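Local structure of esterase (uncultured bacterium pCosCE1, 7ATL) at residues Q6-A9 and K10-Q13; A74-R77 and M78-Q81; V193-H196 and W197-P201; Y372-Q375 and I376-A379. The protein hydrolyses carboxylic esters as a family VIII carboxylesterase with a beta-lactamase-type fold, and also shows promiscuous acyltransferase activity. All coordinates share one frame; numbering follows the deposited sequence.

Contact 1: Q6-A9 and K10-Q13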
ATOM      1  N   GLN A   6     -18.905 -22.362  -2.491  1.00 59.83           N
ATOM      2  CA  GLN A   6     -18.155 -23.167  -3.508  1.00 59.38           C
ATOM      3  C   GLN A   6     -18.499 -22.664  -4.914  1.00 49.34           C
ATOM      4  O   GLN A   6     -17.749 -22.946  -5.846  1.00 47.40           O
ATOM      5  CB  GLN A   6     -18.404 -24.670  -3.363  1.00 60.35           C
ATOM      6  CG  GLN A   6     -19.861 -25.057  -3.530  1.00 65.39           C
ATOM      7  CD  GLN A   6     -20.063 -26.544  -3.382  1.00 71.09           C
ATOM      8  OE1 GLN A   6     -20.619 -27.209  -4.253  1.00 64.53           O
ATOM      9  NE2 GLN A   6     -19.589 -27.075  -2.267  1.00 76.09           N
ATOM     10  N   SER A   7     -19.600 -21.940  -5.051  1.00 45.15           N
ATOM     11  CA  SER A   7     -19.965 -21.206  -6.284  1.00 46.98           C
ATOM     12  C   SER A   7     -18.973 -20.048  -6.504  1.00 47.77           C
ATOM     13  O   SER A   7     -18.606 -19.768  -7.653  1.00 43.18           O
ATOM     14  CB  SER A   7     -21.368 -20.705  -6.156  1.00 43.97           C
ATOM     15  OG  SER A   7     -21.985 -20.713  -7.416  1.00 44.31           O
ATOM     16  N   LEU A   8     -18.579 -19.393  -5.409  1.00 46.21           N
ATOM     17  CA  LEU A   8     -17.602 -18.280  -5.372  1.00 43.52           C
ATOM     18  C   LEU A   8     -16.225 -18.834  -5.739  1.00 39.78           C
ATOM     19  O   LEU A   8     -15.594 -18.310  -6.693  1.00 35.05           O
ATOM     20  CB  LEU A   8     -17.617 -17.701  -3.954  1.00 43.15           C
ATOM     21  CG  LEU A   8     -16.595 -16.607  -3.663  1.00 42.04           C
ATOM     22  CD1 LEU A   8     -17.165 -15.238  -3.984  1.00 43.81           C
ATOM     23  CD2 LEU A   8     -16.173 -16.672  -2.209  1.00 42.01           C
ATOM     24  N   ALA A   9     -15.794 -19.855  -4.997  1.00 38.07           N
ATOM     25  CA  ALA A   9     -14.557 -20.622  -5.266  1.00 40.71           C
ATOM     26  C   ALA A   9     -14.455 -20.921  -6.777  1.00 41.55           C
ATOM     27  O   ALA A   9     -13.402 -20.638  -7.377  1.00 44.29           O
ATOM     28  CB  ALA A   9     -14.519 -21.858  -4.393  1.00 37.13           C
ATOM     29  N   LYS A  10     -15.535 -21.400  -7.389  1.00 44.47           N
ATOM     30  CA  LYS A  10     -15.635 -21.662  -8.848  1.00 52.00           C
ATOM     31  C   LYS A  10     -15.173 -20.394  -9.582  1.00 46.63           C
ATOM     32  O   LYS A  10     -14.152 -20.473 -10.280  1.00 40.86           O
ATOM     33  CB  LYS A  10     -17.071 -22.110  -9.189  1.00 65.99           C
ATOM     34  CG  LYS A  10     -17.366 -22.533 -10.631  1.00 76.13           C
ATOM     35  CD  LYS A  10     -16.404 -23.559 -11.237  1.00 85.22           C
ATOM     36  CE  LYS A  10     -16.185 -24.804 -10.395  1.00 88.95           C
ATOM     37  NZ  LYS A  10     -17.395 -25.658 -10.322  1.00 87.76           N
ATOM     38  N   ARG A  11     -15.873 -19.267  -9.388  1.00 44.81           N
ATOM     39  CA  ARG A  11     -15.710 -18.015 -10.183  1.00 43.10           C
ATOM     40  C   ARG A  11     -14.289 -17.467 -10.009  1.00 42.30           C
ATOM     41  O   ARG A  11     -13.639 -17.137 -11.032  1.00 40.22           O
ATOM     42  CB  ARG A  11     -16.736 -16.959  -9.753  1.00 43.59           C
ATOM     43  CG  ARG A  11     -18.176 -17.264 -10.147  1.00 41.90           C
ATOM     44  CD  ARG A  11     -19.101 -16.085  -9.908  1.00 45.51           C
ATOM     45  NE  ARG A  11     -19.138 -15.631  -8.510  1.00 47.10           N
ATOM     46  CZ  ARG A  11     -19.870 -16.157  -7.521  1.00 46.48           C
ATOM     47  NH1 ARG A  11     -20.656 -17.201  -7.727  1.00 49.74           N
ATOM     48  NH2 ARG A  11     -19.799 -15.640  -6.305  1.00 48.33           N
ATOM     49  N   VAL A  12     -13.820 -17.408  -8.761  1.00 41.56           N
ATOM     50  CA  VAL A  12     -12.520 -16.785  -8.378  1.00 44.70           C
ATOM     51  C   VAL A  12     -11.374 -17.634  -8.937  1.00 48.23           C
ATOM     52  O   VAL A  12     -10.541 -17.069  -9.684  1.00 52.17           O
ATOM     53  CB  VAL A  12     -12.413 -16.606  -6.855  1.00 42.38           C
ATOM     54  CG1 VAL A  12     -11.023 -16.169  -6.433  1.00 42.48           C
ATOM     55  CG2 VAL A  12     -13.457 -15.623  -6.360  1.00 42.09           C
ATOM     56  N   GLN A  13     -11.346 -18.926  -8.595  1.00 48.79           N
ATOM     57  CA  GLN A  13     -10.431 -19.939  -9.183  1.00 49.67           C
ATOM     58  C   GLN A  13     -10.373 -19.770 -10.712  1.00 48.89           C
ATOM     59  O   GLN A  13      -9.256 -19.784 -11.285  1.00 44.91           O
ATOM     60  CB  GLN A  13     -10.934 -21.337  -8.832  1.00 57.93           C
ATOM     61  CG  GLN A  13      -9.958 -22.438  -9.201  1.00 68.06           C
ATOM     62  CD  GLN A  13      -8.704 -22.273  -8.381  1.00 76.98           C
ATOM     63  OE1 GLN A  13      -8.769 -22.031  -7.176  1.00 86.69           O
ATOM     64  NE2 GLN A  13      -7.554 -22.381  -9.031  1.00 78.86           N
TER
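L8 meets both R11 and V12 on one flank of the N-terminal helix 3-21, which packs against the antiparallel sheet of this beta-lactamase-type fold. The backbone bonds are those of a regular alpha-helix: K10 N to Q6 O, R11 N to S7 O, V12 N to L8 O and Q13 N to A9 O. The straightest is V12 N to L8 O, at 2.9 Å and 171°.

Apolar packing joins L8 CG to V12 CG2 at 4.3 Å. Both side chains are buried: L8 reaches I39 and Y40 of strand 37-44, and V12 touches V30 and I32 of strand 27-34. Compact aliphatic residues of this kind suit a helix face laid on a sheet, and the small A9 fits beside Y40.

The polar component is R11. Its chain kinks at chi3 (-59°), which carries the guanidinium back over the preceding turn, so that L8 CA lies under one face, away from its centre. NH1 comes to 3.3 Å from S7 O, but at an angle too poor for a hydrogen bond; NE is instead bonded to A379 O of the C-terminal helix. The R11 and L8 side chains cross at about a right angle, with R11 NH2 3.5 Å from L8 CD1.

Contact 2: A74-R77 and M78-Q81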
ATOM      1  N   ALA A  74      -0.641   2.123  12.456  1.00 25.72           N
ATOM      2  CA  ALA A  74       0.244   2.421  13.604  1.00 25.49           C
ATOM      3  C   ALA A  74      -0.066   3.835  14.120  1.00 25.18           C
ATOM      4  O   ALA A  74      -0.252   3.993  15.339  1.00 26.36           O
ATOM      5  CB  ALA A  74       1.685   2.251  13.201  1.00 25.70           C
ATOM      6  N   ALA A  75      -0.142   4.813  13.219  1.00 24.46           N
ATOM      7  CA  ALA A  75      -0.456   6.232  13.505  1.00 24.96           C
ATOM      8  C   ALA A  75      -1.841   6.373  14.147  1.00 25.39           C
ATOM      9  O   ALA A  75      -1.967   7.142  15.126  1.00 23.58           O
ATOM     10  CB  ALA A  75      -0.420   7.033  12.225  1.00 25.29           C
ATOM     11  N   MET A  76      -2.862   5.737  13.568  1.00 25.96           N
ATOM     12  CA  MET A  76      -4.249   5.886  14.059  1.00 26.76           C
ATOM     13  C   MET A  76      -4.347   5.330  15.484  1.00 26.99           C
ATOM     14  O   MET A  76      -5.094   5.906  16.325  1.00 28.47           O
ATOM     15  CB  MET A  76      -5.240   5.169  13.155  1.00 27.48           C
ATOM     16  CG  MET A  76      -5.441   5.856  11.826  1.00 29.49           C
ATOM     17  SD  MET A  76      -5.658   7.635  11.871  1.00 29.11           S
ATOM     18  CE  MET A  76      -7.085   7.757  12.946  1.00 29.35           C
ATOM     19  N   ARG A  77      -3.593   4.288  15.781  1.00 26.76           N
ATOM     20  CA  ARG A  77      -3.543   3.750  17.160  1.00 28.53           C
ATOM     21  C   ARG A  77      -2.890   4.787  18.077  1.00 28.03           C
ATOM     22  O   ARG A  77      -3.388   4.974  19.206  1.00 28.61           O
ATOM     23  CB  ARG A  77      -2.840   2.393  17.207  1.00 27.88           C
ATOM     24  CG  ARG A  77      -3.671   1.287  16.587  1.00 28.08           C
ATOM     25  CD  ARG A  77      -3.137  -0.061  16.996  1.00 30.15           C
ATOM     26  NE  ARG A  77      -3.550  -0.320  18.355  1.00 32.08           N
ATOM     27  CZ  ARG A  77      -2.755  -0.667  19.355  1.00 33.63           C
ATOM     28  NH1 ARG A  77      -1.458  -0.853  19.163  1.00 36.46           N
ATOM     29  NH2 ARG A  77      -3.277  -0.836  20.555  1.00 32.39           N
ATOM     30  N   MET A  78      -1.821   5.433  17.624  1.00 27.45           N
ATOM     31  CA  MET A  78      -1.066   6.390  18.472  1.00 27.73           C
ATOM     32  C   MET A  78      -1.995   7.574  18.727  1.00 28.26           C
ATOM     33  O   MET A  78      -1.966   8.149  19.824  1.00 27.60           O
ATOM     34  CB  MET A  78       0.224   6.854  17.792  1.00 26.85           C
ATOM     35  CG  MET A  78       1.401   5.965  18.086  1.00 28.71           C
ATOM     36  SD  MET A  78       2.805   6.394  17.042  1.00 29.90           S
ATOM     37  CE  MET A  78       4.042   5.245  17.632  1.00 33.87           C
ATOM     38  N   ILE A  79      -2.809   7.894  17.731  1.00 28.77           N
ATOM     39  CA  ILE A  79      -3.771   9.026  17.783  1.00 31.14           C
ATOM     40  C   ILE A  79      -4.904   8.681  18.759  1.00 32.30           C
ATOM     41  O   ILE A  79      -5.281   9.558  19.551  1.00 32.95           O
ATOM     42  CB  ILE A  79      -4.258   9.349  16.361  1.00 30.96           C
ATOM     43  CG1 ILE A  79      -3.213  10.178  15.610  1.00 29.22           C
ATOM     44  CG2 ILE A  79      -5.613  10.027  16.393  1.00 32.04           C
ATOM     45  CD1 ILE A  79      -3.316  10.107  14.110  1.00 29.62           C
ATOM     46  N   GLU A  80      -5.411   7.450  18.725  1.00 33.92           N
ATOM     47  CA  GLU A  80      -6.428   6.966  19.697  1.00 31.06           C
ATOM     48  C   GLU A  80      -5.929   7.202  21.115  1.00 29.94           C
ATOM     49  O   GLU A  80      -6.693   7.711  21.935  1.00 30.96           O
ATOM     50  CB  GLU A  80      -6.691   5.479  19.520  1.00 29.54           C
ATOM     51  CG  GLU A  80      -7.871   5.205  18.638  1.00 29.93           C
ATOM     52  CD  GLU A  80      -8.218   3.732  18.606  1.00 32.17           C
ATOM     53  OE1 GLU A  80      -7.400   2.872  19.093  1.00 29.90           O
ATOM     54  OE2 GLU A  80      -9.279   3.452  18.055  1.00 31.80           O
ATOM     55  N   GLN A  81      -4.675   6.866  21.375  1.00 29.97           N
ATOM     56  CA  GLN A  81      -4.053   7.010  22.716  1.00 34.66           C
ATOM     57  C   GLN A  81      -3.635   8.460  22.986  1.00 32.67           C
ATOM     58  O   GLN A  81      -3.030   8.717  24.028  1.00 31.82           O
ATOM     59  CB  GLN A  81      -2.787   6.162  22.788  1.00 39.23           C
ATOM     60  CG  GLN A  81      -2.924   4.822  22.090  1.00 44.93           C
ATOM     61  CD  GLN A  81      -2.925   3.705  23.083  1.00 45.22           C
ATOM     62  OE1 GLN A  81      -2.786   3.943  24.275  1.00 51.39           O
ATOM     63  NE2 GLN A  81      -3.078   2.493  22.583  1.00 48.30           N
TER
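The closing turns of helix 67-80, where M76 meets I79 and R77 lies beside Q81, complete a helix with an SxxK sequence at its start, consistent with the nucleophile motif of serine beta-lactamases. Four alpha-helical bonds run through them, from M78 N to A74 O up to Q81 N to R77 O.

On one flank M76 is bent at chi2 and chi3, a fold that brings SD to 4.1 Å from I79 CD1; the flexible thioether fits against T293, L296 and M297 of helix 291-297. I79 lays CD1 over the backbone, 3.4 Å from A75 O. M78, extended beyond CG, reaches away to V185 and A186 of helix 174-186, and the small A74 admits L182 and V198.

R77 and Q81 run side by side with their flat groups almost perpendicular, 86° apart. R77 NH2 and Q81 NE2 stay 3.9 Å apart, as two donors would. The guanidinium bonds outward instead, through NE to I288 O and NH1 to W197 O, while E80 OE2 accepts from T293 OG1 and Q290 N. Backbone carbonyls thus satisfy R77 NE and NH1 without neutralising the buried charge, which E80 OE1, 5.1 Å from R77 NE, may partly offset.

Contact 3: V193-H196 and W197-P201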
ATOM      1  N   VAL A 193       8.596   0.203  16.094  1.00 27.14           N
ATOM      2  CA  VAL A 193       7.257   0.854  16.190  1.00 25.45           C
ATOM      3  C   VAL A 193       6.201  -0.083  15.598  1.00 25.65           C
ATOM      4  O   VAL A 193       5.200  -0.373  16.263  1.00 24.71           O
ATOM      5  CB  VAL A 193       7.228   2.219  15.494  1.00 23.43           C
ATOM      6  CG1 VAL A 193       5.817   2.754  15.469  1.00 23.19           C
ATOM      7  CG2 VAL A 193       8.165   3.216  16.154  1.00 23.75           C
ATOM      8  N   PHE A 194       6.405  -0.541  14.372  1.00 26.78           N
ATOM      9  CA  PHE A 194       5.446  -1.440  13.686  1.00 27.76           C
ATOM     10  C   PHE A 194       5.239  -2.712  14.518  1.00 28.77           C
ATOM     11  O   PHE A 194       4.095  -3.213  14.594  1.00 27.04           O
ATOM     12  CB  PHE A 194       5.937  -1.830  12.293  1.00 26.67           C
ATOM     13  CG  PHE A 194       5.032  -2.820  11.610  1.00 26.66           C
ATOM     14  CD1 PHE A 194       3.790  -2.420  11.131  1.00 25.47           C
ATOM     15  CD2 PHE A 194       5.403  -4.157  11.479  1.00 27.47           C
ATOM     16  CE1 PHE A 194       2.951  -3.328  10.502  1.00 26.42           C
ATOM     17  CE2 PHE A 194       4.563  -5.069  10.851  1.00 28.21           C
ATOM     18  CZ  PHE A 194       3.335  -4.649  10.360  1.00 28.39           C
ATOM     19  N   ASN A 195       6.325  -3.267  15.066  1.00 31.44           N
ATOM     20  CA  ASN A 195       6.246  -4.550  15.805  1.00 32.76           C
ATOM     21  C   ASN A 195       5.367  -4.325  17.046  1.00 31.17           C
ATOM     22  O   ASN A 195       4.364  -5.052  17.196  1.00 31.17           O
ATOM     23  CB  ASN A 195       7.620  -5.150  16.108  1.00 34.08           C
ATOM     24  CG  ASN A 195       7.492  -6.502  16.780  1.00 36.31           C
ATOM     25  OD1 ASN A 195       6.848  -7.414  16.262  1.00 40.66           O
ATOM     26  ND2 ASN A 195       8.046  -6.620  17.969  1.00 37.96           N
ATOM     27  N   HIS A 196       5.683  -3.301  17.838  1.00 30.98           N
ATOM     28  CA  HIS A 196       4.986  -2.933  19.099  1.00 34.67           C
ATOM     29  C   HIS A 196       3.559  -2.451  18.832  1.00 32.27           C
ATOM     30  O   HIS A 196       2.678  -2.858  19.604  1.00 38.24           O
ATOM     31  CB  HIS A 196       5.785  -1.905  19.907  1.00 37.06           C
ATOM     32  CG  HIS A 196       7.077  -2.448  20.409  1.00 41.15           C
ATOM     33  ND1 HIS A 196       8.131  -1.635  20.767  1.00 44.63           N
ATOM     34  CD2 HIS A 196       7.499  -3.721  20.585  1.00 41.93           C
ATOM     35  CE1 HIS A 196       9.144  -2.379  21.162  1.00 44.35           C
ATOM     36  NE2 HIS A 196       8.777  -3.661  21.066  1.00 44.66           N
ATOM     37  N   TRP A 197       3.317  -1.671  17.776  1.00 31.55           N
ATOM     38  CA  TRP A 197       2.014  -0.972  17.577  1.00 29.38           C
ATOM     39  C   TRP A 197       1.077  -1.765  16.676  1.00 26.90           C
ATOM     40  O   TRP A 197      -0.120  -1.555  16.802  1.00 27.52           O
ATOM     41  CB  TRP A 197       2.214   0.459  17.074  1.00 28.34           C
ATOM     42  CG  TRP A 197       2.703   1.329  18.178  1.00 26.25           C
ATOM     43  CD1 TRP A 197       3.988   1.461  18.593  1.00 27.73           C
ATOM     44  CD2 TRP A 197       1.906   2.108  19.076  1.00 26.94           C
ATOM     45  NE1 TRP A 197       4.054   2.333  19.641  1.00 30.51           N
ATOM     46  CE2 TRP A 197       2.787   2.726  19.976  1.00 28.00           C
ATOM     47  CE3 TRP A 197       0.541   2.376  19.184  1.00 30.31           C
ATOM     48  CZ2 TRP A 197       2.353   3.566  20.993  1.00 26.80           C
ATOM     49  CZ3 TRP A 197       0.102   3.231  20.171  1.00 30.76           C
ATOM     50  CH2 TRP A 197       1.005   3.820  21.060  1.00 30.55           C
ATOM     51  N   VAL A 198       1.590  -2.659  15.838  1.00 28.07           N
ATOM     52  CA  VAL A 198       0.723  -3.420  14.894  1.00 29.12           C
ATOM     53  C   VAL A 198       0.974  -4.928  15.015  1.00 29.86           C
ATOM     54  O   VAL A 198       0.020  -5.637  15.364  1.00 32.05           O
ATOM     55  CB  VAL A 198       0.874  -2.879  13.459  1.00 28.70           C
ATOM     56  CG1 VAL A 198       0.027  -3.647  12.452  1.00 28.42           C
ATOM     57  CG2 VAL A 198       0.522  -1.398  13.410  1.00 27.94           C
ATOM     58  N   ALA A 199       2.175  -5.423  14.730  1.00 30.99           N
ATOM     59  CA  ALA A 199       2.407  -6.875  14.527  1.00 32.31           C
ATOM     60  C   ALA A 199       1.983  -7.681  15.769  1.00 32.92           C
ATOM     61  O   ALA A 199       1.302  -8.726  15.616  1.00 31.49           O
ATOM     62  CB  ALA A 199       3.854  -7.120  14.191  1.00 32.28           C
ATOM     63  N   GLN A 200       2.401  -7.248  16.956  1.00 33.58           N
ATOM     64  CA  GLN A 200       2.123  -7.980  18.221  1.00 39.79           C
ATOM     65  C   GLN A 200       0.637  -7.887  18.550  1.00 37.63           C
ATOM     66  O   GLN A 200      -0.007  -8.916  18.657  1.00 41.22           O
ATOM     67  CB  GLN A 200       3.053  -7.530  19.352  1.00 40.83           C
ATOM     68  CG  GLN A 200       4.471  -8.073  19.165  1.00 47.49           C
ATOM     69  CD  GLN A 200       5.373  -7.833  20.353  1.00 51.00           C
ATOM     70  OE1 GLN A 200       5.891  -8.772  20.939  1.00 60.84           O
ATOM     71  NE2 GLN A 200       5.546  -6.578  20.738  1.00 49.70           N
ATOM     72  N   PRO A 201       0.035  -6.687  18.686  1.00 36.63           N
ATOM     73  CA  PRO A 201      -1.405  -6.575  18.930  1.00 36.03           C
ATOM     74  C   PRO A 201      -2.316  -7.381  17.995  1.00 36.16           C
ATOM     75  O   PRO A 201      -3.276  -7.942  18.487  1.00 37.12           O
ATOM     76  CB  PRO A 201      -1.666  -5.082  18.712  1.00 39.53           C
ATOM     77  CG  PRO A 201      -0.369  -4.425  19.152  1.00 40.66           C
ATOM     78  CD  PRO A 201       0.714  -5.382  18.707  1.00 38.89           C
TER
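F194 and V198 form the apolar centre, with CE1 of the ring 3.5 Å from V198 CG1. The ring also reaches A199 CB from CE2, at 4.0 Å. With CG anti to the backbone N (chi1 176°), the F194 ring leans forward along the helix, over the next turn, and the small methyl of A199 fits beside it. V193 CG1 touches W197 CD1 at 3.8 Å, while V193 O sits in plane at the indole edge.

The backbone widens here into a pi-type turn. F194 O accepts from two donors: A199 N in the carbonyl plane, and V198 N from 39° above it. Q200 N then bonds to N195 O (3.0 Å), again five residues back. P201, which has no N-H to offer, sets CD 3.3 Å from H196 O.

At the polar edge the N195 and Q200 amides lie 24° from parallel, and Q200 NE2 approaches the H196 ring at its edge, 3.5 Å from CD2. H196 ND1 is hydrogen-bonded to E188 OE1.

Helix 67-80 packs on the apolar side: M78 meets V193 and W197, and Y70 sets its ring nearly perpendicular to F194. A186 of helix 174-186 touches V193 and W197.

Contact 4: Y372-Q375 and I376-A379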
ATOM      1  N   TYR A 372      -6.845  -8.206 -13.767  1.00 38.49           N
ATOM      2  CA  TYR A 372      -6.900  -9.262 -12.723  1.00 36.03           C
ATOM      3  C   TYR A 372      -7.613  -8.774 -11.473  1.00 35.24           C
ATOM      4  O   TYR A 372      -8.527  -9.444 -11.014  1.00 37.63           O
ATOM      5  CB  TYR A 372      -5.511  -9.762 -12.335  1.00 34.26           C
ATOM      6  CG  TYR A 372      -5.521 -10.922 -11.374  1.00 33.53           C
ATOM      7  CD1 TYR A 372      -6.028 -12.159 -11.740  1.00 36.33           C
ATOM      8  CD2 TYR A 372      -5.000 -10.801 -10.100  1.00 34.75           C
ATOM      9  CE1 TYR A 372      -6.002 -13.243 -10.876  1.00 34.95           C
ATOM     10  CE2 TYR A 372      -4.953 -11.878  -9.230  1.00 34.34           C
ATOM     11  CZ  TYR A 372      -5.449 -13.104  -9.620  1.00 33.47           C
ATOM     12  OH  TYR A 372      -5.411 -14.151  -8.754  1.00 36.20           O
ATOM     13  N   PRO A 373      -7.195  -7.654 -10.835  1.00 37.32           N
ATOM     14  CA  PRO A 373      -7.838  -7.206  -9.600  1.00 38.19           C
ATOM     15  C   PRO A 373      -9.346  -6.976  -9.782  1.00 38.02           C
ATOM     16  O   PRO A 373     -10.078  -7.290  -8.860  1.00 34.12           O
ATOM     17  CB  PRO A 373      -7.117  -5.897  -9.233  1.00 37.34           C
ATOM     18  CG  PRO A 373      -6.383  -5.478 -10.490  1.00 36.30           C
ATOM     19  CD  PRO A 373      -6.091  -6.765 -11.227  1.00 37.07           C
ATOM     20  N   LEU A 374      -9.763  -6.483 -10.962  1.00 38.08           N
ATOM     21  CA  LEU A 374     -11.182  -6.151 -11.268  1.00 37.05           C
ATOM     22  C   LEU A 374     -12.006  -7.425 -11.481  1.00 38.31           C
ATOM     23  O   LEU A 374     -13.173  -7.469 -11.009  1.00 38.33           O
ATOM     24  CB  LEU A 374     -11.247  -5.253 -12.504  1.00 38.20           C
ATOM     25  CG  LEU A 374     -10.576  -3.881 -12.375  1.00 39.93           C
ATOM     26  CD1 LEU A 374     -11.091  -2.921 -13.450  1.00 37.18           C
ATOM     27  CD2 LEU A 374     -10.773  -3.304 -10.972  1.00 40.35           C
ATOM     28  N   GLN A 375     -11.442  -8.413 -12.174  1.00 37.86           N
ATOM     29  CA  GLN A 375     -12.141  -9.684 -12.468  1.00 40.11           C
ATOM     30  C   GLN A 375     -12.266 -10.468 -11.169  1.00 37.85           C
ATOM     31  O   GLN A 375     -13.275 -11.173 -11.014  1.00 37.45           O
ATOM     32  CB  GLN A 375     -11.389 -10.540 -13.479  1.00 45.62           C
ATOM     33  CG  GLN A 375     -11.378  -9.970 -14.884  1.00 47.97           C
ATOM     34  CD  GLN A 375     -10.228 -10.586 -15.638  1.00 54.48           C
ATOM     35  OE1 GLN A 375      -9.238 -11.042 -15.056  1.00 58.41           O
ATOM     36  NE2 GLN A 375     -10.346 -10.600 -16.950  1.00 59.10           N
ATOM     37  N   ILE A 376     -11.275 -10.370 -10.281  1.00 35.57           N
ATOM     38  CA  ILE A 376     -11.394 -10.958  -8.919  1.00 34.00           C
ATOM     39  C   ILE A 376     -12.558 -10.256  -8.210  1.00 33.99           C
ATOM     40  O   ILE A 376     -13.456 -10.960  -7.699  1.00 32.29           O
ATOM     41  CB  ILE A 376     -10.087 -10.848  -8.124  1.00 34.77           C
ATOM     42  CG1 ILE A 376      -8.988 -11.719  -8.745  1.00 37.25           C
ATOM     43  CG2 ILE A 376     -10.343 -11.199  -6.659  1.00 34.19           C
ATOM     44  CD1 ILE A 376      -9.144 -13.206  -8.468  1.00 36.48           C
ATOM     45  N   ARG A 377     -12.545  -8.921  -8.223  1.00 32.64           N
ATOM     46  CA  ARG A 377     -13.574  -8.067  -7.591  1.00 34.31           C
ATOM     47  C   ARG A 377     -14.942  -8.589  -8.043  1.00 36.51           C
ATOM     48  O   ARG A 377     -15.769  -8.968  -7.183  1.00 38.45           O
ATOM     49  CB  ARG A 377     -13.342  -6.600  -7.972  1.00 33.61           C
ATOM     50  CG  ARG A 377     -14.468  -5.671  -7.538  1.00 33.58           C
ATOM     51  CD  ARG A 377     -14.534  -4.368  -8.310  1.00 34.93           C
ATOM     52  NE  ARG A 377     -14.835  -4.552  -9.717  1.00 36.34           N
ATOM     53  CZ  ARG A 377     -14.940  -3.571 -10.613  1.00 38.15           C
ATOM     54  NH1 ARG A 377     -14.774  -2.305 -10.263  1.00 37.69           N
ATOM     55  NH2 ARG A 377     -15.213  -3.876 -11.869  1.00 38.44           N
ATOM     56  N   ASP A 378     -15.137  -8.648  -9.355  1.00 37.86           N
ATOM     57  CA  ASP A 378     -16.368  -9.161 -10.011  1.00 39.08           C
ATOM     58  C   ASP A 378     -16.691 -10.596  -9.531  1.00 41.30           C
ATOM     59  O   ASP A 378     -17.865 -10.863  -9.191  1.00 44.86           O
ATOM     60  CB  ASP A 378     -16.222  -9.011 -11.525  1.00 35.72           C
ATOM     61  CG  ASP A 378     -16.321  -7.566 -11.970  1.00 35.85           C
ATOM     62  OD1 ASP A 378     -16.332  -6.677 -11.081  1.00 39.18           O
ATOM     63  OD2 ASP A 378     -16.421  -7.342 -13.179  1.00 33.69           O
ATOM     64  N   ALA A 379     -15.712 -11.492  -9.455  1.00 38.63           N
ATOM     65  CA  ALA A 379     -15.937 -12.877  -8.985  1.00 42.10           C
ATOM     66  C   ALA A 379     -16.463 -12.866  -7.544  1.00 42.90           C
ATOM     67  O   ALA A 379     -17.237 -13.760  -7.212  1.00 47.89           O
ATOM     68  CB  ALA A 379     -14.682 -13.709  -9.097  1.00 44.24           C
TER
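A CH-pi contact between Y372 and I376 links the first turn of the C-terminal helix 372-381 to the next, where the helix lies beside helix 3-21. I376 CG1 stands 3.9 Å from the centroid of the Y372 ring, only 12° off its normal, so the methylene sits over the middle of the face; CD1 continues toward the phenol end, 3.9 Å from CZ. With CG anti to the backbone N (chi1 -175°), the ring lies over the next turn. A tyrosine suits the place: its face packs on the isoleucine while its OH, buried, is hydrogen-bonded to S28 OG and S16 OG.

Regular backbone bonds run alongside, from I376 N to Y372 O (3.0 Å) through to A379 N to Q375 O (2.9 Å). P373, in the first turn, needs no N-H for this pattern, so proline is readily accepted.

The outward side carries the charges, with L374 among them. R377 NE makes a salt bridge to the neighbouring D378 OD1 (2.9 Å), met on its syn side but 32° out of the carboxylate plane; NH2 adds a weak bond to the same oxygen. L374 runs alongside R377 and places CD2 over the centre of the guanidinium face, 4.2 Å from CZ. That aliphatic cover and the carboxylate together restrict how the flat group can turn.

With Y372, I376 and A379 buried but L374 and D378 exposed, this is an amphipathic helix, paired with the N-terminal helix as in the beta-lactamase fold.

How the contacts relate
The four contacts fall into two touching pairs. Contacts 1 and 4 bring together the helices at the two chain ends, while contacts 2 and 3 hold a second pair, helices 67-80 and 190-199. Each pair is joined in the same way, by an arginine that donates to a backbone carbonyl of the other helix, with apolar side chains packed beside it. Contact 2 is the most buried, and its arginine lies inside the protein. Contacts 1, 3 and 4 are partly buried, with apolar faces turned inward and polar or charged residues on the outer side; R377 of contact 4 pairs with an exposed aspartate. Contact 3 alone departs from regular alpha-helical bonding. The centres of contacts 1 and 2 are 38 Å apart.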